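Local coordinates for flagellar motor switch protein FliG (Helicobacter pylori 26695, PDB 5WUJ) that forms part of the flagellar switch complex, which contacts motor components that determine the direction of rotation, and is required for flagellum synthesis and motility, at residues L10-K15 and E63-I68. Numbering follows the deposited sequence.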
loop_
_atom_site.group_PDB
_atom_site.type_symbol
_atom_site.label_atom_id
_atom_site.label_comp_id
_atom_site.label_asym_id
_atom_site.label_seq_id
_atom_site.Cartn_x
_atom_site.Cartn_y
_atom_site.Cartn_z
ATOM N N LEU B 10 -10.493 3.642 8.509
ATOM C CA LEU B 10 -10.499 2.410 7.730
ATOM C C LEU B 10 -9.980 1.257 8.580
ATOM O O LEU B 10 -8.934 1.364 9.219
ATOM C CB LEU B 10 -9.634 2.553 6.480
ATOM C CG LEU B 10 -10.133 3.450 5.357
ATOM C CD1 LEU B 10 -9.052 3.513 4.297
ATOM C CD2 LEU B 10 -11.453 2.936 4.780
ATOM N N SER B 11 -10.713 0.156 8.602
ATOM C CA SER B 11 -10.145 -1.023 9.219
ATOM C C SER B 11 -8.993 -1.539 8.367
ATOM O O SER B 11 -8.806 -1.150 7.202
ATOM C CB SER B 11 -11.203 -2.104 9.387
ATOM O OG SER B 11 -12.189 -1.657 10.298
ATOM N N MET B 12 -8.204 -2.427 8.966
ATOM C CA MET B 12 -7.102 -3.032 8.230
ATOM C C MET B 12 -7.625 -3.838 7.038
ATOM O O MET B 12 -7.013 -3.856 5.963
ATOM C CB MET B 12 -6.270 -3.891 9.185
ATOM C CG MET B 12 -5.110 -4.611 8.532
ATOM S SD MET B 12 -4.008 -3.486 7.627
ATOM C CE MET B 12 -3.050 -2.770 8.952
ATOM N N SER B 13 -8.788 -4.469 7.205
ATOM C CA SER B 13 -9.416 -5.211 6.117
ATOM C C SER B 13 -9.860 -4.282 4.991
ATOM O O SER B 13 -9.755 -4.631 3.811
ATOM C CB SER B 13 -10.601 -6.024 6.669
ATOM O OG SER B 13 -11.640 -6.191 5.721
ATOM N N GLU B 14 -10.362 -3.096 5.336
ATOM C CA GLU B 14 -10.694 -2.091 4.322
ATOM C C GLU B 14 -9.458 -1.600 3.588
ATOM O O GLU B 14 -9.485 -1.420 2.363
ATOM C CB GLU B 14 -11.418 -0.916 4.971
ATOM C CG GLU B 14 -12.628 -1.384 5.771
ATOM C CD GLU B 14 -13.467 -0.249 6.261
ATOM O OE1 GLU B 14 -13.077 0.398 7.261
ATOM O OE2 GLU B 14 -14.522 -0.014 5.646
ATOM N N LYS B 15 -8.369 -1.361 4.323
ATOM C CA LYS B 15 -7.115 -0.968 3.689
ATOM C C LYS B 15 -6.631 -2.046 2.733
ATOM O O LYS B 15 -6.121 -1.743 1.647
ATOM C CB LYS B 15 -6.051 -0.697 4.745
ATOM C CG LYS B 15 -6.411 0.423 5.732
ATOM C CD LYS B 15 -5.159 0.933 6.397
ATOM C CE LYS B 15 -5.433 1.948 7.467
ATOM N NZ LYS B 15 -4.685 1.557 8.689
ATOM N N GLU B 63 1.188 3.792 0.416
ATOM C CA GLU B 63 2.373 4.244 1.137
ATOM C C GLU B 63 2.504 3.519 2.467
ATOM O O GLU B 63 3.617 3.204 2.912
ATOM C CB GLU B 63 2.316 5.752 1.367
ATOM C CG GLU B 63 2.632 6.587 0.145
ATOM C CD GLU B 63 3.000 8.014 0.517
ATOM O OE1 GLU B 63 2.821 8.377 1.707
ATOM O OE2 GLU B 63 3.477 8.760 -0.370
ATOM N N GLU B 64 1.374 3.272 3.126
ATOM C CA GLU B 64 1.403 2.533 4.381
ATOM C C GLU B 64 1.927 1.118 4.158
ATOM O O GLU B 64 2.793 0.639 4.902
ATOM C CB GLU B 64 0.003 2.522 4.991
ATOM C CG GLU B 64 -0.110 1.894 6.358
ATOM C CD GLU B 64 -1.506 2.070 6.953
ATOM O OE1 GLU B 64 -1.920 1.205 7.753
ATOM O OE2 GLU B 64 -2.191 3.065 6.616
ATOM N N PHE B 65 1.443 0.447 3.113
ATOM C CA PHE B 65 1.902 -0.912 2.840
ATOM C C PHE B 65 3.322 -0.934 2.290
ATOM O O PHE B 65 4.070 -1.872 2.578
ATOM C CB PHE B 65 0.949 -1.601 1.883
ATOM C CG PHE B 65 -0.215 -2.217 2.583
ATOM C CD1 PHE B 65 -0.096 -3.459 3.175
ATOM C CD2 PHE B 65 -1.419 -1.540 2.677
ATOM C CE1 PHE B 65 -1.172 -4.031 3.848
ATOM C CE2 PHE B 65 -2.502 -2.114 3.341
ATOM C CZ PHE B 65 -2.373 -3.347 3.931
ATOM N N PHE B 66 3.710 0.091 1.516
ATOM C CA PHE B 66 5.101 0.224 1.089
ATOM C C PHE B 66 6.042 0.215 2.291
ATOM O O PHE B 66 7.062 -0.485 2.289
ATOM C CB PHE B 66 5.276 1.513 0.272
ATOM C CG PHE B 66 6.571 1.593 -0.466
ATOM C CD1 PHE B 66 6.876 0.663 -1.461
ATOM C CD2 PHE B 66 7.489 2.579 -0.168
ATOM C CE1 PHE B 66 8.084 0.737 -2.152
ATOM C CE2 PHE B 66 8.702 2.660 -0.844
ATOM C CZ PHE B 66 9.001 1.738 -1.842
ATOM N N ALA B 67 5.700 0.962 3.343
ATOM C CA ALA B 67 6.569 0.990 4.514
ATOM C C ALA B 67 6.610 -0.370 5.206
ATOM O O ALA B 67 7.667 -0.795 5.685
ATOM C CB ALA B 67 6.117 2.084 5.471
ATOM N N ILE B 68 5.477 -1.075 5.248
ATOM C CA ILE B 68 5.442 -2.416 5.841
ATOM C C ILE B 68 6.351 -3.375 5.073
ATOM O O ILE B 68 7.129 -4.138 5.666
ATOM C CB ILE B 68 3.992 -2.934 5.877
ATOM C CG1 ILE B 68 3.173 -2.154 6.907
ATOM C CG2 ILE B 68 3.961 -4.430 6.144
ATOM C CD1 ILE B 68 1.687 -2.405 6.813
#
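A salt bridge and a Met-aromatic contact join two helices of the all-helical FliG N-terminal domain. K15 and M12 lie in the first turn of helix 12-23, and E64 and F65 lie on helix 55-71. The backbones stay well apart, with K15 CA and F65 CA 9.1 Å from each other, so side chains span the gap.

K15 NZ donates to E64 OE1 at 2.9 Å, using the syn lone pair of that oxygen. The second oxygen, E64 OE2, is 3.6 Å from K15 NZ, so the ammonium leans toward one oxygen. The two side chains cross at about a right angle. E64 reaches over with CG anti to its backbone N (chi1 -175°) and the chain extended beyond. The lysine methylenes also touch the carboxylate, with K15 CE 3.5 Å from E64 OE2.

F65 pushes its ring between the helices. F65 CZ meets M12 SD at 4.0 Å. M12 SD sits 5.2 Å from the F65 ring centroid and 60° off the ring normal. Bends at chi2 and chi3 bring the M12 thioether to the ring. F65 CE2 lies 4.1 Å from K15 CB, beside the root of the lysine chain. I16 and L19 of helix 12-23 also pack on the F65 side chain, which is buried.

At the start of helix 12-23, S11 N donates to E14 OE1, while M12 N bonds to an acidic side chain of another protein chain. Charge pairing between the two partly exposed residues K15 and E64 thus rests mainly on one oxygen, while the M12 thioether and K15 CB give the buried ring its sulfur and apolar contacts.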